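Putative chemotaxis protein (Desulfovibrio vulgaris str. Hildenborough, PDB 3H4Y) is of unknown detailed function but probably acts in chemotaxis as a CheX-type phosphatase. Local coordinates at residues S3-T17 with I27-N39. Sequence-based numbering, arbitrary orientation.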
ATOM      1  N   SER A   3     -15.966  -6.874 -21.857  1.00 39.51           N
ATOM      2  CA  SER A   3     -15.969  -5.479 -22.404  1.00 38.69           C
ATOM      3  C   SER A   3     -14.945  -4.656 -21.634  1.00 37.08           C
ATOM      4  O   SER A   3     -15.042  -4.499 -20.397  1.00 36.78           O
ATOM      5  CB  SER A   3     -17.365  -4.850 -22.296  1.00 40.79           C
ATOM      6  OG  SER A   3     -17.701  -4.549 -20.946  1.00 47.40           O
ATOM      7  N   VAL A   4     -13.962  -4.117 -22.351  1.00 31.60           N
ATOM      8  CA  VAL A   4     -12.867  -3.464 -21.671  1.00 28.15           C
ATOM      9  C   VAL A   4     -12.608  -2.018 -22.080  1.00 25.10           C
ATOM     10  O   VAL A   4     -11.591  -1.452 -21.677  1.00 22.85           O
ATOM     11  CB  VAL A   4     -11.577  -4.331 -21.744  1.00 29.35           C
ATOM     12  CG1 VAL A   4     -11.789  -5.620 -20.936  1.00 25.84           C
ATOM     13  CG2 VAL A   4     -11.177  -4.641 -23.203  1.00 27.05           C
ATOM     14  N   ASN A   5     -13.517  -1.413 -22.848  1.00 25.84           N
ATOM     15  CA  ASN A   5     -13.384   0.005 -23.181  1.00 24.51           C
ATOM     16  C   ASN A   5     -11.987   0.293 -23.764  1.00 24.43           C
ATOM     17  O   ASN A   5     -11.373   1.328 -23.458  1.00 22.07           O
ATOM     18  CB  ASN A   5     -13.625   0.848 -21.908  1.00 25.35           C
ATOM     19  CG  ASN A   5     -13.763   2.352 -22.190  1.00 23.99           C
ATOM     20  OD1 ASN A   5     -14.202   2.765 -23.272  1.00 22.74           O
ATOM     21  ND2 ASN A   5     -13.379   3.169 -21.211  1.00 19.49           N
ATOM     22  N   GLY A   6     -11.498  -0.648 -24.583  1.00 24.03           N
ATOM     23  CA  GLY A   6     -10.195  -0.537 -25.249  1.00 24.50           C
ATOM     24  C   GLY A   6      -8.967  -0.741 -24.374  1.00 24.43           C
ATOM     25  O   GLY A   6      -7.850  -0.456 -24.815  1.00 23.99           O
ATOM     26  N   ILE A   7      -9.161  -1.222 -23.141  1.00 22.62           N
ATOM     27  CA  ILE A   7      -8.062  -1.386 -22.194  1.00 21.85           C
ATOM     28  C   ILE A   7      -7.793  -2.873 -22.043  1.00 21.97           C
ATOM     29  O   ILE A   7      -8.430  -3.557 -21.232  1.00 18.74           O
ATOM     30  CB  ILE A   7      -8.404  -0.744 -20.841  1.00 23.36           C
ATOM     31  CG1 ILE A   7      -8.721   0.740 -21.037  1.00 22.89           C
ATOM     32  CG2 ILE A   7      -7.246  -0.898 -19.845  1.00 21.28           C
ATOM     33  CD1 ILE A   7      -9.430   1.341 -19.859  1.00 26.47           C
ATOM     34  N   GLU A   8      -6.870  -3.371 -22.865  1.00 18.88           N
ATOM     35  CA  GLU A   8      -6.516  -4.800 -22.881  1.00 18.77           C
ATOM     36  C   GLU A   8      -6.018  -5.350 -21.546  1.00 13.94           C
ATOM     37  O   GLU A   8      -6.355  -6.493 -21.208  1.00 13.23           O
ATOM     38  CB  GLU A   8      -5.471  -5.110 -23.951  1.00 22.04           C
ATOM     39  CG  GLU A   8      -6.053  -5.190 -25.348  1.00 29.85           C
ATOM     40  CD  GLU A   8      -7.079  -6.299 -25.456  1.00 37.98           C
ATOM     41  OE1 GLU A   8      -6.698  -7.479 -25.269  1.00 41.07           O
ATOM     42  OE2 GLU A   8      -8.265  -5.985 -25.714  1.00 42.12           O
ATOM     43  N   VAL A   9      -5.241  -4.569 -20.798  1.00 14.39           N
ATOM     44  CA  VAL A   9      -4.801  -5.028 -19.481  1.00 15.57           C
ATOM     45  C   VAL A   9      -5.951  -5.213 -18.467  1.00 13.95           C
ATOM     46  O   VAL A   9      -5.752  -5.821 -17.426  1.00 12.45           O
ATOM     47  CB  VAL A   9      -3.704  -4.154 -18.854  1.00 17.75           C
ATOM     48  CG1 VAL A   9      -2.440  -4.233 -19.694  1.00 17.94           C
ATOM     49  CG2 VAL A   9      -4.170  -2.697 -18.646  1.00 17.90           C
ATOM     50  N   ALA A  10      -7.148  -4.712 -18.762  1.00 12.73           N
ATOM     51  CA  ALA A  10      -8.270  -4.924 -17.857  1.00 11.91           C
ATOM     52  C   ALA A  10      -8.690  -6.395 -17.848  1.00 12.33           C
ATOM     53  O   ALA A  10      -9.229  -6.875 -16.871  1.00 12.53           O
ATOM     54  CB  ALA A  10      -9.449  -4.041 -18.236  1.00 12.70           C
ATOM     55  N   LYS A  11      -8.467  -7.102 -18.958  1.00 10.54           N
ATOM     56  CA  LYS A  11      -8.910  -8.492 -19.070  1.00 11.29           C
ATOM     57  C   LYS A  11      -8.437  -9.432 -17.970  1.00 11.80           C
ATOM     58  O   LYS A  11      -9.273 -10.078 -17.328  1.00 10.82           O
ATOM     59  CB  LYS A  11      -8.637  -9.077 -20.475  1.00 11.91           C
ATOM     60  CG  LYS A  11      -9.459  -8.388 -21.568  1.00 19.80           C
ATOM     61  CD  LYS A  11      -9.223  -9.027 -22.940  1.00 21.16           C
ATOM     62  CE  LYS A  11      -9.999  -8.300 -24.042  1.00 27.81           C
ATOM     63  NZ  LYS A  11      -9.582  -8.752 -25.413  1.00 31.29           N
ATOM     64  N   PRO A  12      -7.111  -9.501 -17.721  1.00 10.99           N
ATOM     65  CA  PRO A  12      -6.638 -10.385 -16.639  1.00 10.71           C
ATOM     66  C   PRO A  12      -7.173  -9.970 -15.247  1.00 10.53           C
ATOM     67  O   PRO A  12      -7.370 -10.821 -14.366  1.00  9.95           O
ATOM     68  CB  PRO A  12      -5.106 -10.310 -16.762  1.00 11.51           C
ATOM     69  CG  PRO A  12      -4.822  -9.090 -17.584  1.00 13.39           C
ATOM     70  CD  PRO A  12      -5.987  -8.859 -18.450  1.00  9.71           C
ATOM     71  N   PHE A  13      -7.391  -8.674 -15.037  1.00  9.90           N
ATOM     72  CA  PHE A  13      -7.970  -8.202 -13.766  1.00 10.71           C
ATOM     73  C   PHE A  13      -9.416  -8.569 -13.582  1.00 11.01           C
ATOM     74  O   PHE A  13      -9.836  -8.935 -12.474  1.00 10.43           O
ATOM     75  CB  PHE A  13      -7.709  -6.696 -13.584  1.00 11.72           C
ATOM     76  CG  PHE A  13      -6.298  -6.412 -13.188  1.00 10.12           C
ATOM     77  CD1 PHE A  13      -5.901  -6.544 -11.857  1.00 10.52           C
ATOM     78  CD2 PHE A  13      -5.327  -6.104 -14.146  1.00 11.48           C
ATOM     79  CE1 PHE A  13      -4.590  -6.357 -11.495  1.00 10.07           C
ATOM     80  CE2 PHE A  13      -4.009  -5.908 -13.774  1.00  9.45           C
ATOM     81  CZ  PHE A  13      -3.649  -6.043 -12.426  1.00 11.74           C
ATOM     82  N   ILE A  14     -10.194  -8.459 -14.654  1.00 10.78           N
ATOM     83  CA  ILE A  14     -11.599  -8.843 -14.556  1.00  9.79           C
ATOM     84  C   ILE A  14     -11.693 -10.354 -14.321  1.00 10.58           C
ATOM     85  O   ILE A  14     -12.409 -10.801 -13.436  1.00 11.25           O
ATOM     86  CB  ILE A  14     -12.368  -8.396 -15.810  1.00 11.01           C
ATOM     87  CG1 ILE A  14     -12.467  -6.877 -15.838  1.00 12.39           C
ATOM     88  CG2 ILE A  14     -13.782  -9.053 -15.848  1.00 14.79           C
ATOM     89  CD1 ILE A  14     -12.918  -6.330 -17.214  1.00 15.09           C
ATOM     90  N   ALA A  15     -10.945 -11.145 -15.096  1.00  9.74           N
ATOM     91  CA  ALA A  15     -10.965 -12.575 -14.940  1.00 10.07           C
ATOM     92  C   ALA A  15     -10.544 -13.001 -13.537  1.00 10.02           C
ATOM     93  O   ALA A  15     -11.211 -13.840 -12.889  1.00 11.98           O
ATOM     94  CB  ALA A  15     -10.050 -13.246 -16.002  1.00  9.95           C
ATOM     95  N   ALA A  16      -9.444 -12.421 -13.058  1.00 10.46           N
ATOM     96  CA  ALA A  16      -8.914 -12.706 -11.702  1.00  9.75           C
ATOM     97  C   ALA A  16      -9.914 -12.353 -10.602  1.00 10.31           C
ATOM     98  O   ALA A  16     -10.169 -13.140  -9.686  1.00 10.15           O
ATOM     99  CB  ALA A  16      -7.606 -11.970 -11.484  1.00 10.50           C
ATOM    100  N   THR A  17     -10.488 -11.171 -10.720  1.00 10.35           N
ATOM    101  CA  THR A  17     -11.449 -10.676  -9.736  1.00  8.74           C
ATOM    102  C   THR A  17     -12.687 -11.570  -9.640  1.00 10.75           C
ATOM    103  O   THR A  17     -13.104 -11.981  -8.551  1.00 11.01           O
ATOM    104  CB  THR A  17     -11.841  -9.218 -10.017  1.00  9.63           C
ATOM    105  OG1 THR A  17     -10.689  -8.390  -9.916  1.00 10.82           O
ATOM    106  CG2 THR A  17     -12.876  -8.718  -8.999  1.00  9.41           C
ATOM    107  N   ILE A  27     -19.293 -15.115  -4.415  1.00 12.08           N
ATOM    108  CA  ILE A  27     -19.802 -13.834  -4.923  1.00 13.38           C
ATOM    109  C   ILE A  27     -19.387 -13.685  -6.364  1.00 13.48           C
ATOM    110  O   ILE A  27     -18.216 -13.885  -6.706  1.00 12.87           O
ATOM    111  CB  ILE A  27     -19.267 -12.634  -4.081  1.00 14.18           C
ATOM    112  CG1 ILE A  27     -19.801 -12.732  -2.667  1.00 14.90           C
ATOM    113  CG2 ILE A  27     -19.601 -11.267  -4.759  1.00 12.62           C
ATOM    114  CD1 ILE A  27     -19.126 -11.783  -1.670  1.00 16.01           C
ATOM    115  N   GLN A  28     -20.350 -13.385  -7.231  1.00 12.39           N
ATOM    116  CA  GLN A  28     -20.066 -13.146  -8.654  1.00 15.35           C
ATOM    117  C   GLN A  28     -20.102 -11.626  -8.880  1.00 13.26           C
ATOM    118  O   GLN A  28     -21.177 -11.049  -9.028  1.00 17.07           O
ATOM    119  CB  GLN A  28     -21.106 -13.853  -9.520  1.00 18.50           C
ATOM    120  CG  GLN A  28     -21.100 -15.365  -9.375  1.00 28.93           C
ATOM    121  CD  GLN A  28     -19.919 -16.031 -10.042  1.00 38.06           C
ATOM    122  OE1 GLN A  28     -19.597 -17.175  -9.729  1.00 55.24           O
ATOM    123  NE2 GLN A  28     -19.278 -15.336 -10.979  1.00 40.91           N
ATOM    124  N   PRO A  29     -18.927 -10.963  -8.905  1.00 11.50           N
ATOM    125  CA  PRO A  29     -18.912  -9.510  -9.047  1.00 11.43           C
ATOM    126  C   PRO A  29     -19.119  -9.116 -10.514  1.00 11.72           C
ATOM    127  O   PRO A  29     -18.639  -9.814 -11.420  1.00 12.31           O
ATOM    128  CB  PRO A  29     -17.510  -9.137  -8.563  1.00 12.04           C
ATOM    129  CG  PRO A  29     -16.694 -10.316  -8.946  1.00  9.80           C
ATOM    130  CD  PRO A  29     -17.566 -11.515  -8.832  1.00 13.61           C
ATOM    131  N   GLN A  30     -19.814  -8.002 -10.729  1.00  9.80           N
ATOM    132  CA  GLN A  30     -20.093  -7.501 -12.071  1.00 10.69           C
ATOM    133  C   GLN A  30     -19.203  -6.313 -12.343  1.00 10.34           C
ATOM    134  O   GLN A  30     -19.354  -5.277 -11.700  1.00  9.30           O
ATOM    135  CB  GLN A  30     -21.563  -7.065 -12.150  1.00 10.40           C
ATOM    136  CG  GLN A  30     -21.947  -6.281 -13.413  1.00 14.25           C
ATOM    137  CD  GLN A  30     -21.829  -7.139 -14.645  1.00 14.32           C
ATOM    138  OE1 GLN A  30     -22.512  -8.154 -14.749  1.00 16.58           O
ATOM    139  NE2 GLN A  30     -20.950  -6.747 -15.589  1.00 15.83           N
ATOM    140  N   PRO A  31     -18.290  -6.421 -13.311  1.00  9.39           N
ATOM    141  CA  PRO A  31     -17.470  -5.254 -13.663  1.00 10.33           C
ATOM    142  C   PRO A  31     -18.267  -4.156 -14.359  1.00 12.45           C
ATOM    143  O   PRO A  31     -19.232  -4.442 -15.108  1.00 12.45           O
ATOM    144  CB  PRO A  31     -16.444  -5.833 -14.640  1.00 12.52           C
ATOM    145  CG  PRO A  31     -17.117  -6.988 -15.232  1.00 10.99           C
ATOM    146  CD  PRO A  31     -17.980  -7.585 -14.157  1.00 11.25           C
ATOM    147  N   GLY A  32     -17.893  -2.911 -14.089  1.00 12.51           N
ATOM    148  CA  GLY A  32     -18.320  -1.759 -14.855  1.00 11.81           C
ATOM    149  C   GLY A  32     -17.266  -1.501 -15.927  1.00 11.20           C
ATOM    150  O   GLY A  32     -16.533  -2.421 -16.349  1.00 13.78           O
ATOM    151  N   LYS A  33     -17.190  -0.255 -16.355  1.00 13.42           N
ATOM    152  CA  LYS A  33     -16.345   0.129 -17.497  1.00 12.20           C
ATOM    153  C   LYS A  33     -14.928   0.399 -17.073  1.00 10.30           C
ATOM    154  O   LYS A  33     -14.688   1.311 -16.285  1.00 11.57           O
ATOM    155  CB  LYS A  33     -16.893   1.396 -18.153  1.00 12.89           C
ATOM    156  CG  LYS A  33     -16.226   1.714 -19.482  1.00 15.73           C
ATOM    157  CD  LYS A  33     -16.945   2.811 -20.250  1.00 21.60           C
ATOM    158  CE  LYS A  33     -16.690   4.185 -19.675  1.00 26.59           C
ATOM    159  NZ  LYS A  33     -17.594   5.183 -20.354  1.00 35.77           N
ATOM    160  N   PRO A  34     -13.947  -0.349 -17.615  1.00 10.20           N
ATOM    161  CA  PRO A  34     -12.590   0.011 -17.276  1.00 11.34           C
ATOM    162  C   PRO A  34     -12.200   1.358 -17.860  1.00 12.04           C
ATOM    163  O   PRO A  34     -12.723   1.756 -18.904  1.00 14.08           O
ATOM    164  CB  PRO A  34     -11.763  -1.113 -17.932  1.00 12.80           C
ATOM    165  CG  PRO A  34     -12.677  -2.221 -18.036  1.00 14.56           C
ATOM    166  CD  PRO A  34     -13.996  -1.612 -18.358  1.00 12.23           C
ATOM    167  N   TYR A  35     -11.337   2.071 -17.163  1.00 11.04           N
ATOM    168  CA  TYR A  35     -10.823   3.360 -17.666  1.00 11.48           C
ATOM    169  C   TYR A  35      -9.433   3.623 -17.113  1.00 13.80           C
ATOM    170  O   TYR A  35      -9.001   2.992 -16.147  1.00 13.87           O
ATOM    171  CB  TYR A  35     -11.767   4.510 -17.294  1.00 13.69           C
ATOM    172  CG  TYR A  35     -11.836   4.827 -15.817  1.00 13.62           C
ATOM    173  CD1 TYR A  35     -12.692   4.127 -14.991  1.00 15.23           C
ATOM    174  CD2 TYR A  35     -11.045   5.823 -15.251  1.00 17.98           C
ATOM    175  CE1 TYR A  35     -12.781   4.411 -13.639  1.00 20.65           C
ATOM    176  CE2 TYR A  35     -11.117   6.111 -13.898  1.00 18.39           C
ATOM    177  CZ  TYR A  35     -11.983   5.409 -13.096  1.00 17.85           C
ATOM    178  OH  TYR A  35     -12.051   5.655 -11.723  1.00 20.86           O
ATOM    179  N   VAL A  36      -8.719   4.547 -17.750  1.00 14.76           N
ATOM    180  CA  VAL A  36      -7.408   4.991 -17.260  1.00 14.79           C
ATOM    181  C   VAL A  36      -7.429   6.507 -17.003  1.00 14.58           C
ATOM    182  O   VAL A  36      -8.040   7.281 -17.747  1.00 15.81           O
ATOM    183  CB  VAL A  36      -6.253   4.576 -18.204  1.00 17.58           C
ATOM    184  CG1 VAL A  36      -6.132   3.061 -18.286  1.00 17.64           C
ATOM    185  CG2 VAL A  36      -6.453   5.175 -19.594  1.00 23.89           C
ATOM    186  N   LYS A  37      -6.798   6.930 -15.925  1.00 12.91           N
ATOM    187  CA  LYS A  37      -6.728   8.335 -15.618  1.00 14.64           C
ATOM    188  C   LYS A  37      -5.474   8.703 -14.819  1.00 15.47           C
ATOM    189  O   LYS A  37      -5.142   8.033 -13.840  1.00 11.25           O
ATOM    190  CB  LYS A  37      -7.987   8.698 -14.834  1.00 17.11           C
ATOM    191  CG  LYS A  37      -8.119  10.146 -14.433  1.00 23.23           C
ATOM    192  CD  LYS A  37      -9.485  10.377 -13.772  1.00 32.54           C
ATOM    193  CE  LYS A  37      -9.496  11.568 -12.829  1.00 37.28           C
ATOM    194  NZ  LYS A  37      -9.333  12.859 -13.562  1.00 46.63           N
ATOM    195  N   LYS A  38      -4.801   9.784 -15.211  1.00 15.06           N
ATOM    196  CA  LYS A  38      -3.682  10.291 -14.449  1.00 14.43           C
ATOM    197  C   LYS A  38      -4.162  10.685 -13.065  1.00 13.33           C
ATOM    198  O   LYS A  38      -5.222  11.317 -12.917  1.00 13.65           O
ATOM    199  CB  LYS A  38      -3.072  11.530 -15.131  1.00 15.29           C
ATOM    200  CG  LYS A  38      -1.765  12.027 -14.463  1.00 18.65           C
ATOM    201  CD  LYS A  38      -0.559  11.117 -14.767  1.00 25.98           C
ATOM    202  CE  LYS A  38       0.751  11.609 -14.097  1.00 23.71           C
ATOM    203  NZ  LYS A  38       0.865  11.412 -12.602  1.00 19.14           N
ATOM    204  N   ASN A  39      -3.405  10.293 -12.050  1.00 12.05           N
ATOM    205  CA  ASN A  39      -3.717  10.610 -10.645  1.00 13.78           C
ATOM    206  C   ASN A  39      -5.116  10.153 -10.198  1.00 13.36           C
ATOM    207  O   ASN A  39      -5.733  10.769  -9.329  1.00 14.11           O
ATOM    208  CB  ASN A  39      -3.512  12.103 -10.361  1.00 15.84           C
ATOM    209  CG  ASN A  39      -2.064  12.546 -10.585  1.00 15.70           C
ATOM    210  OD1 ASN A  39      -1.099  11.768 -10.489  1.00 16.47           O
ATOM    211  ND2 ASN A  39      -1.913  13.801 -10.909  1.00 23.96           N
TER
HETATM  212  O   HOH W   1     -16.406  -4.480 -18.131  1.00 30.27           O
HETATM  213  O   HOH W   2     -15.494   5.190 -23.015  1.00 32.04           O
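Helix-on-strand packing joins the N-terminal turns and the first two turns of helix 10-25 to strand 30-37, an outermost strand of the six-stranded antiparallel sheet, whose break at Gly32 to Pro34 puts Pro34 at the centre of the contact. The Pro34 ring fits between the N-terminal loop and the helix: its CG lies 3.7 Å from Ala10 CB and also meets Val4 CA, while Ile14 CD1 reaches CG from farther along the helix. Ile14 sends its other branch, CG2, to Pro31 CG at 4.0 Å, its side chain crossing that ring at about a right angle. Farther on, Thr17 CG2 touches Pro29 CG, and Thr17 OG1 bonds back to Phe13 O.

Asn5 supplies the direct polar link. With CG anti to the backbone N (chi1 -169°), its amide reaches the break in the strand, where ND2 donates to Pro34 O at 2.8 Å. The N-H...O angle is 164° and the acceptor lies in the amide plane. The aliphatic part of Lys33 crosses this amide at a slant, CG 3.6 Å from ND2. Ile7 CD1 lies over the backbone at Tyr35, 3.3 Å from its CA, and touches Val36 CG1. A water donates to both Ser3 O and Gly32 O and so links the two backbones.

On the same helix, Phe13 and Thr17 touch strand 147-155, so the helix packs across one face of the sheet, an alpha/beta layering consistent with the CheC-like fold.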